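Local coordinates for MJ fibrillarin homologue (Methanocaldococcus jannaschii, PDB 1FBN), which probably methylates ribose 2'-hydroxyls of rRNA and tRNA with S-adenosyl-L-methionine, at sites chosen by a guide RNA in box C/D ribonucleoprotein particles, at residues E48-N53 with V92-D97; Q135-I140 with I161-W166. All coordinates share one frame; numbering follows the deposited sequence.

From the N terminus the chain first builds the small antiparallel sheet, and contact 1 then joins its strand 47-51 to helix 87-95 of the methyltransferase domain, closing a loop whose 38 intervening residues include helix 58-64 and strand 77-81. After strands 100-105 and 124-128, contact 2 brackets a shorter loop of 20 residues around strand 144-149, holding the loop 135-140 against helix 156-167. The two loops follow in series, neither nested nor crossed. The centres of contact 1 and contact 2 lie about 27 Å apart, on opposite sides of the chain's centre. Contact 1 ties the small N-terminal sheet to the larger Rossmann-like part, whereas contact 2 works within the mixed sheet and its helices.

Contact 1: E48-N53 with V92-D97; sequences EYRIWN and VADIAD
R50 sets CG beside its backbone N (chi1 -61°) and its chain bends at chi3, which turns the guanidinium side-on to D94; W52 instead places CG anti to the backbone N (chi1 -160°), which carries the indole to I95. Segment 48-53, which lies on strand 47-51 of the N-terminal antiparallel sheet, thus meets helix 87-95 of the Rossmann-like methyltransferase domain. The salt bridge converges on one oxygen: R50 NE lies 3.1 Å from D94 OD2 and meets its syn lone pair, whereas R50 NH2, 3.0 Å from the same D94 OD2, approaches from above the carboxylate plane. OD2 stays in the guanidinium plane, but the two groups stand nearly perpendicular, at 85°. T27 OG1 also bonds OD2, and R121 and I30 N hold OD1, so the buried carboxylate is gripped at both oxygens. The arginine has E39 and S90 as further partners, and the opposite charges around each group probably favour the ionised forms of both. Beside this polar pair, W52 is flanked by helix 58-64, and its side chain comes within about 5 Å of that of T88, a predicted S-adenosyl-L-methionine-binding residue. I95 CD1 approaches CZ3 and CH2 of the indole obliquely, 3.8 Å from W52 CH2.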
ATOM      1  N   GLU A  48      -3.508  11.948  17.196  1.00 28.39           N
ATOM      2  CA  GLU A  48      -4.757  11.601  16.532  1.00 26.52           C
ATOM      3  C   GLU A  48      -4.595  10.299  15.759  1.00 26.14           C
ATOM      4  O   GLU A  48      -3.778  10.209  14.846  1.00 27.56           O
ATOM      5  CB  GLU A  48      -5.207  12.722  15.593  1.00 28.64           C
ATOM      6  CG  GLU A  48      -5.760  13.946  16.317  1.00 32.83           C
ATOM      7  CD  GLU A  48      -6.316  15.019  15.385  1.00 35.92           C
ATOM      8  OE1 GLU A  48      -6.500  14.749  14.178  1.00 34.92           O
ATOM      9  OE2 GLU A  48      -6.580  16.142  15.870  1.00 39.85           O
ATOM     10  N   TYR A  49      -5.330   9.272  16.170  1.00 24.14           N
ATOM     11  CA  TYR A  49      -5.269   7.982  15.498  1.00 23.19           C
ATOM     12  C   TYR A  49      -6.387   7.903  14.468  1.00 22.10           C
ATOM     13  O   TYR A  49      -7.563   8.014  14.806  1.00 23.31           O
ATOM     14  CB  TYR A  49      -5.385   6.839  16.509  1.00 22.51           C
ATOM     15  CG  TYR A  49      -4.224   6.772  17.473  1.00 23.34           C
ATOM     16  CD1 TYR A  49      -4.251   7.476  18.678  1.00 24.94           C
ATOM     17  CD2 TYR A  49      -3.095   6.008  17.182  1.00 22.80           C
ATOM     18  CE1 TYR A  49      -3.181   7.422  19.570  1.00 25.82           C
ATOM     19  CE2 TYR A  49      -2.020   5.945  18.067  1.00 25.28           C
ATOM     20  CZ  TYR A  49      -2.070   6.654  19.260  1.00 26.70           C
ATOM     21  OH  TYR A  49      -1.016   6.587  20.143  1.00 29.04           O
ATOM     22  N   ARG A  50      -6.004   7.761  13.203  1.00 22.29           N
ATOM     23  CA  ARG A  50      -6.966   7.686  12.110  1.00 21.43           C
ATOM     24  C   ARG A  50      -7.373   6.251  11.829  1.00 22.11           C
ATOM     25  O   ARG A  50      -6.538   5.429  11.450  1.00 23.87           O
ATOM     26  CB  ARG A  50      -6.386   8.299  10.833  1.00 20.50           C
ATOM     27  CG  ARG A  50      -6.013   9.760  10.939  1.00 21.09           C
ATOM     28  CD  ARG A  50      -5.931  10.378   9.556  1.00 24.11           C
ATOM     29  NE  ARG A  50      -4.867   9.779   8.769  1.00 26.07           N
ATOM     30  CZ  ARG A  50      -4.985   9.363   7.511  1.00 23.63           C
ATOM     31  NH1 ARG A  50      -6.132   9.470   6.852  1.00 21.61           N
ATOM     32  NH2 ARG A  50      -3.933   8.836   6.909  1.00 23.51           N
ATOM     33  N   ILE A  51      -8.657   5.953  12.012  1.00 22.23           N
ATOM     34  CA  ILE A  51      -9.176   4.614  11.759  1.00 22.74           C
ATOM     35  C   ILE A  51      -8.992   4.302  10.275  1.00 22.18           C
ATOM     36  O   ILE A  51      -9.508   5.006   9.409  1.00 22.69           O
ATOM     37  CB  ILE A  51     -10.667   4.501  12.163  1.00 24.12           C
ATOM     38  CG1 ILE A  51     -10.820   4.720  13.675  1.00 24.15           C
ATOM     39  CG2 ILE A  51     -11.243   3.154  11.749  1.00 23.27           C
ATOM     40  CD1 ILE A  51     -10.001   3.782  14.547  1.00 24.94           C
ATOM     41  N   TRP A  52      -8.207   3.262  10.013  1.00 22.15           N
ATOM     42  CA  TRP A  52      -7.865   2.808   8.664  1.00 21.33           C
ATOM     43  C   TRP A  52      -8.915   1.826   8.131  1.00 19.74           C
ATOM     44  O   TRP A  52      -8.840   0.624   8.382  1.00 18.95           O
ATOM     45  CB  TRP A  52      -6.485   2.148   8.739  1.00 20.55           C
ATOM     46  CG  TRP A  52      -5.727   2.019   7.455  1.00 21.05           C
ATOM     47  CD1 TRP A  52      -6.162   2.317   6.191  1.00 20.12           C
ATOM     48  CD2 TRP A  52      -4.389   1.529   7.315  1.00 21.63           C
ATOM     49  NE1 TRP A  52      -5.173   2.035   5.274  1.00 19.52           N
ATOM     50  CE2 TRP A  52      -4.076   1.550   5.938  1.00 20.59           C
ATOM     51  CE3 TRP A  52      -3.424   1.070   8.225  1.00 20.49           C
ATOM     52  CZ2 TRP A  52      -2.834   1.129   5.445  1.00 20.31           C
ATOM     53  CZ3 TRP A  52      -2.188   0.651   7.735  1.00 21.18           C
ATOM     54  CH2 TRP A  52      -1.906   0.685   6.356  1.00 20.55           C
ATOM     55  N   ASN A  53      -9.867   2.349   7.366  1.00 21.62           N
ATOM     56  CA  ASN A  53     -10.969   1.561   6.809  1.00 23.39           C
ATOM     57  C   ASN A  53     -10.574   0.539   5.727  1.00 22.72           C
ATOM     58  O   ASN A  53     -10.156   0.915   4.631  1.00 24.61           O
ATOM     59  CB  ASN A  53     -12.041   2.520   6.266  1.00 24.49           C
ATOM     60  CG  ASN A  53     -13.378   1.837   5.989  1.00 27.42           C
ATOM     61  OD1 ASN A  53     -13.471   0.613   5.891  1.00 26.78           O
ATOM     62  ND2 ASN A  53     -14.425   2.642   5.861  1.00 28.13           N
ATOM     63  N   VAL A  92       0.002   5.428   4.630  1.00 19.10           N
ATOM     64  CA  VAL A  92       1.378   4.983   4.426  1.00 18.73           C
ATOM     65  C   VAL A  92       2.326   6.105   4.862  1.00 20.22           C
ATOM     66  O   VAL A  92       3.381   5.841   5.439  1.00 21.75           O
ATOM     67  CB  VAL A  92       1.646   4.596   2.949  1.00 19.27           C
ATOM     68  CG1 VAL A  92       3.131   4.355   2.722  1.00 19.52           C
ATOM     69  CG2 VAL A  92       0.856   3.340   2.582  1.00 19.35           C
ATOM     70  N   ALA A  93       1.918   7.353   4.617  1.00 19.75           N
ATOM     71  CA  ALA A  93       2.703   8.531   4.990  1.00 20.08           C
ATOM     72  C   ALA A  93       2.765   8.672   6.512  1.00 21.48           C
ATOM     73  O   ALA A  93       3.761   9.147   7.062  1.00 22.44           O
ATOM     74  CB  ALA A  93       2.103   9.777   4.368  1.00 19.43           C
ATOM     75  N   ASP A  94       1.688   8.275   7.185  1.00 22.03           N
ATOM     76  CA  ASP A  94       1.632   8.315   8.644  1.00 21.35           C
ATOM     77  C   ASP A  94       2.640   7.322   9.210  1.00 22.27           C
ATOM     78  O   ASP A  94       3.362   7.632  10.152  1.00 25.79           O
ATOM     79  CB  ASP A  94       0.240   7.928   9.147  1.00 18.93           C
ATOM     80  CG  ASP A  94      -0.776   9.038   8.994  1.00 19.90           C
ATOM     81  OD1 ASP A  94      -0.393  10.189   8.693  1.00 22.45           O
ATOM     82  OD2 ASP A  94      -1.974   8.758   9.191  1.00 20.31           O
ATOM     83  N   ILE A  95       2.664   6.120   8.633  1.00 20.20           N
ATOM     84  CA  ILE A  95       3.569   5.056   9.061  1.00 19.75           C
ATOM     85  C   ILE A  95       5.023   5.466   8.843  1.00 18.83           C
ATOM     86  O   ILE A  95       5.822   5.476   9.778  1.00 18.42           O
ATOM     87  CB  ILE A  95       3.291   3.741   8.284  1.00 17.97           C
ATOM     88  CG1 ILE A  95       1.842   3.302   8.503  1.00 16.93           C
ATOM     89  CG2 ILE A  95       4.250   2.640   8.733  1.00 15.02           C
ATOM     90  CD1 ILE A  95       1.349   2.297   7.488  1.00 17.12           C
ATOM     91  N   ALA A  96       5.356   5.797   7.600  1.00 19.88           N
ATOM     92  CA  ALA A  96       6.706   6.210   7.243  1.00 20.72           C
ATOM     93  C   ALA A  96       6.905   7.718   7.459  1.00 22.71           C
ATOM     94  O   ALA A  96       7.262   8.455   6.534  1.00 21.72           O
ATOM     95  CB  ALA A  96       6.993   5.827   5.808  1.00 16.63           C
ATOM     96  N   ASP A  97       6.689   8.162   8.696  1.00 24.35           N
ATOM     97  CA  ASP A  97       6.822   9.571   9.052  1.00 25.80           C
ATOM     98  C   ASP A  97       8.259  10.086   8.974  1.00 27.05           C
ATOM     99  O   ASP A  97       8.482  11.293   8.873  1.00 29.71           O
ATOM    100  CB  ASP A  97       6.213   9.841  10.434  1.00 30.08           C
ATOM    101  CG  ASP A  97       6.905   9.073  11.557  1.00 29.94           C
ATOM    102  OD1 ASP A  97       7.157   7.859  11.404  1.00 32.16           O
ATOM    103  OD2 ASP A  97       7.180   9.690  12.608  1.00 32.56           O
TER

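Contact 2: Q135-I140 with I161-W166; sequences QEYANI and IKNAKW
W166 and Q135 bury the most surface here, followed by N163 and Y137. Q135 CA sits over one face of the W166 six-membered ring, offset toward its rim: it stands 4.0 Å from the ring centroid and 10° off the ring normal, a CH-pi contact. Q135 CB follows CA onto the ring, 3.5 Å from W166 CZ2 and 3.6 Å from W166 CH2. A138 adds its methyl obliquely, A138 CB being 3.7 Å from W166 CZ3, and P134 also touches the indole. This apolar patch remains partly solvent-facing, since both W166 and Q135 are exposed.

One helical turn earlier, the contact becomes polar and buried. Y137 holds CG between its backbone N and carbonyl carbon (chi1 47°), which brings the end of the side chain nearer the helix. There Y137 OH donates to N163 OD1 over 2.7 Å, in the carbonyl plane and on a lone pair, with a C=O...donor angle of 134°. Ring and amide planes are only modestly inclined, and the amide's ND2 bonds I159 O and A131 O, which probably fixes the flip of the amide and so turns OD1 to the tyrosine. The tyrosine ring also meets that of F167. A phenylalanine in place of Y137 would probably leave the buried N163 OD1 without this donor and the amide less firmly held.

Through A131, a predicted S-adenosyl-L-methionine-binding residue, the asparagine links helix 156-167 to the loop after strand 124-128, an arrangement consistent with the cofactor-side loops of a Rossmann-fold methyltransferase.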
ATOM      1  N   GLN A 135      11.959   4.543 -16.356  1.00 22.77           N
ATOM      2  CA  GLN A 135      13.184   5.273 -16.685  1.00 23.28           C
ATOM      3  C   GLN A 135      12.952   6.776 -16.747  1.00 23.11           C
ATOM      4  O   GLN A 135      13.877   7.556 -16.527  1.00 24.98           O
ATOM      5  CB  GLN A 135      13.780   4.792 -18.011  1.00 25.39           C
ATOM      6  CG  GLN A 135      12.933   5.071 -19.246  1.00 30.52           C
ATOM      7  CD  GLN A 135      11.835   4.040 -19.474  1.00 34.61           C
ATOM      8  OE1 GLN A 135      11.680   3.082 -18.706  1.00 33.94           O
ATOM      9  NE2 GLN A 135      11.074   4.224 -20.551  1.00 34.08           N
ATOM     10  N   GLU A 136      11.712   7.174 -17.023  1.00 23.42           N
ATOM     11  CA  GLU A 136      11.363   8.586 -17.118  1.00 23.65           C
ATOM     12  C   GLU A 136      11.458   9.338 -15.795  1.00 23.15           C
ATOM     13  O   GLU A 136      11.721  10.541 -15.785  1.00 24.78           O
ATOM     14  CB  GLU A 136       9.976   8.766 -17.741  1.00 24.31           C
ATOM     15  CG  GLU A 136       9.917   8.429 -19.228  1.00 29.89           C
ATOM     16  CD  GLU A 136       8.600   8.833 -19.885  1.00 33.93           C
ATOM     17  OE1 GLU A 136       7.580   8.949 -19.174  1.00 35.97           O
ATOM     18  OE2 GLU A 136       8.581   9.031 -21.121  1.00 34.57           O
ATOM     19  N   TYR A 137      11.229   8.647 -14.682  1.00 20.71           N
ATOM     20  CA  TYR A 137      11.328   9.289 -13.371  1.00 22.30           C
ATOM     21  C   TYR A 137      12.489   8.766 -12.511  1.00 22.43           C
ATOM     22  O   TYR A 137      12.539   9.005 -11.302  1.00 22.12           O
ATOM     23  CB  TYR A 137       9.996   9.213 -12.609  1.00 19.34           C
ATOM     24  CG  TYR A 137       9.316   7.860 -12.601  1.00 20.18           C
ATOM     25  CD1 TYR A 137       9.655   6.892 -11.657  1.00 19.32           C
ATOM     26  CD2 TYR A 137       8.292   7.568 -13.507  1.00 19.03           C
ATOM     27  CE1 TYR A 137       8.988   5.667 -11.612  1.00 22.16           C
ATOM     28  CE2 TYR A 137       7.619   6.348 -13.471  1.00 18.83           C
ATOM     29  CZ  TYR A 137       7.969   5.401 -12.523  1.00 21.91           C
ATOM     30  OH  TYR A 137       7.301   4.193 -12.478  1.00 22.18           O
ATOM     31  N   ALA A 138      13.451   8.107 -13.157  1.00 23.98           N
ATOM     32  CA  ALA A 138      14.611   7.546 -12.467  1.00 23.72           C
ATOM     33  C   ALA A 138      15.576   8.589 -11.888  1.00 24.84           C
ATOM     34  O   ALA A 138      16.384   8.265 -11.018  1.00 24.97           O
ATOM     35  CB  ALA A 138      15.348   6.567 -13.375  1.00 22.81           C
ATOM     36  N   ASN A 139      15.515   9.824 -12.383  1.00 24.50           N
ATOM     37  CA  ASN A 139      16.377  10.885 -11.857  1.00 27.95           C
ATOM     38  C   ASN A 139      15.699  11.615 -10.686  1.00 31.32           C
ATOM     39  O   ASN A 139      16.216  12.619 -10.190  1.00 34.41           O
ATOM     40  CB  ASN A 139      16.762  11.893 -12.949  1.00 26.20           C
ATOM     41  CG  ASN A 139      17.933  11.424 -13.811  1.00 27.12           C
ATOM     42  OD1 ASN A 139      18.618  10.455 -13.488  1.00 27.84           O
ATOM     43  ND2 ASN A 139      18.172  12.129 -14.908  1.00 28.36           N
ATOM     44  N   ILE A 140      14.537  11.117 -10.260  1.00 31.38           N
ATOM     45  CA  ILE A 140      13.791  11.716  -9.147  1.00 31.11           C
ATOM     46  C   ILE A 140      13.656  10.711  -8.005  1.00 30.58           C
ATOM     47  O   ILE A 140      13.900  11.033  -6.839  1.00 30.28           O
ATOM     48  CB  ILE A 140      12.352  12.127  -9.563  1.00 31.44           C
ATOM     49  CG1 ILE A 140      12.380  13.013 -10.807  1.00 30.55           C
ATOM     50  CG2 ILE A 140      11.664  12.866  -8.415  1.00 33.16           C
ATOM     51  CD1 ILE A 140      11.005  13.311 -11.364  1.00 31.07           C
ATOM     52  N   ILE A 161       7.916  -5.697 -11.653  1.00 20.13           N
ATOM     53  CA  ILE A 161       9.245  -6.232 -11.947  1.00 20.32           C
ATOM     54  C   ILE A 161      10.124  -5.166 -12.578  1.00 21.64           C
ATOM     55  O   ILE A 161      11.282  -5.007 -12.199  1.00 23.46           O
ATOM     56  CB  ILE A 161       9.170  -7.465 -12.888  1.00 21.13           C
ATOM     57  CG1 ILE A 161       8.510  -8.640 -12.161  1.00 19.29           C
ATOM     58  CG2 ILE A 161      10.564  -7.861 -13.373  1.00 20.16           C
ATOM     59  CD1 ILE A 161       8.147  -9.793 -13.067  1.00 20.99           C
ATOM     60  N   LYS A 162       9.554  -4.417 -13.516  1.00 21.92           N
ATOM     61  CA  LYS A 162      10.277  -3.353 -14.207  1.00 24.20           C
ATOM     62  C   LYS A 162      10.706  -2.268 -13.211  1.00 22.50           C
ATOM     63  O   LYS A 162      11.850  -1.812 -13.224  1.00 24.55           O
ATOM     64  CB  LYS A 162       9.394  -2.752 -15.302  1.00 26.27           C
ATOM     65  CG  LYS A 162      10.156  -2.029 -16.391  1.00 34.60           C
ATOM     66  CD  LYS A 162       9.217  -1.435 -17.436  1.00 36.65           C
ATOM     67  CE  LYS A 162       8.330  -2.488 -18.071  1.00 35.21           C
ATOM     68  NZ  LYS A 162       7.441  -1.879 -19.089  1.00 36.22           N
ATOM     69  N   ASN A 163       9.789  -1.884 -12.329  1.00 20.04           N
ATOM     70  CA  ASN A 163      10.074  -0.868 -11.326  1.00 19.94           C
ATOM     71  C   ASN A 163      11.023  -1.366 -10.240  1.00 19.22           C
ATOM     72  O   ASN A 163      11.775  -0.582  -9.665  1.00 19.59           O
ATOM     73  CB  ASN A 163       8.773  -0.343 -10.720  1.00 21.43           C
ATOM     74  CG  ASN A 163       8.105   0.700 -11.600  1.00 20.78           C
ATOM     75  OD1 ASN A 163       8.298   1.901 -11.401  1.00 23.58           O
ATOM     76  ND2 ASN A 163       7.331   0.249 -12.584  1.00 18.50           N
ATOM     77  N   ALA A 164      10.991  -2.671  -9.971  1.00 19.18           N
ATOM     78  CA  ALA A 164      11.866  -3.276  -8.971  1.00 19.06           C
ATOM     79  C   ALA A 164      13.313  -3.246  -9.471  1.00 21.69           C
ATOM     80  O   ALA A 164      14.232  -2.925  -8.714  1.00 22.99           O
ATOM     81  CB  ALA A 164      11.433  -4.707  -8.682  1.00 18.67           C
ATOM     82  N   LYS A 165      13.504  -3.564 -10.752  1.00 20.85           N
ATOM     83  CA  LYS A 165      14.834  -3.557 -11.365  1.00 21.74           C
ATOM     84  C   LYS A 165      15.422  -2.158 -11.262  1.00 22.16           C
ATOM     85  O   LYS A 165      16.583  -1.984 -10.903  1.00 24.54           O
ATOM     86  CB  LYS A 165      14.764  -3.946 -12.847  1.00 22.35           C
ATOM     87  CG  LYS A 165      14.446  -5.407 -13.150  1.00 23.87           C
ATOM     88  CD  LYS A 165      14.345  -5.591 -14.668  1.00 30.15           C
ATOM     89  CE  LYS A 165      13.899  -6.986 -15.080  1.00 29.96           C
ATOM     90  NZ  LYS A 165      14.945  -8.005 -14.828  1.00 37.58           N
ATOM     91  N   TRP A 166      14.603  -1.160 -11.569  1.00 19.73           N
ATOM     92  CA  TRP A 166      15.036   0.225 -11.523  1.00 20.45           C
ATOM     93  C   TRP A 166      15.241   0.821 -10.137  1.00 22.01           C
ATOM     94  O   TRP A 166      16.287   1.411  -9.872  1.00 22.50           O
ATOM     95  CB  TRP A 166      14.050   1.111 -12.291  1.00 19.39           C
ATOM     96  CG  TRP A 166      14.271   1.113 -13.764  1.00 21.86           C
ATOM     97  CD1 TRP A 166      13.692   0.286 -14.681  1.00 20.98           C
ATOM     98  CD2 TRP A 166      15.157   1.973 -14.498  1.00 21.22           C
ATOM     99  NE1 TRP A 166      14.164   0.572 -15.941  1.00 22.66           N
ATOM    100  CE2 TRP A 166      15.066   1.600 -15.858  1.00 21.80           C
ATOM    101  CE3 TRP A 166      16.023   3.017 -14.139  1.00 21.93           C
ATOM    102  CZ2 TRP A 166      15.809   2.235 -16.864  1.00 20.89           C
ATOM    103  CZ3 TRP A 166      16.761   3.650 -15.137  1.00 20.15           C
ATOM    104  CH2 TRP A 166      16.647   3.254 -16.483  1.00 20.54           C
TER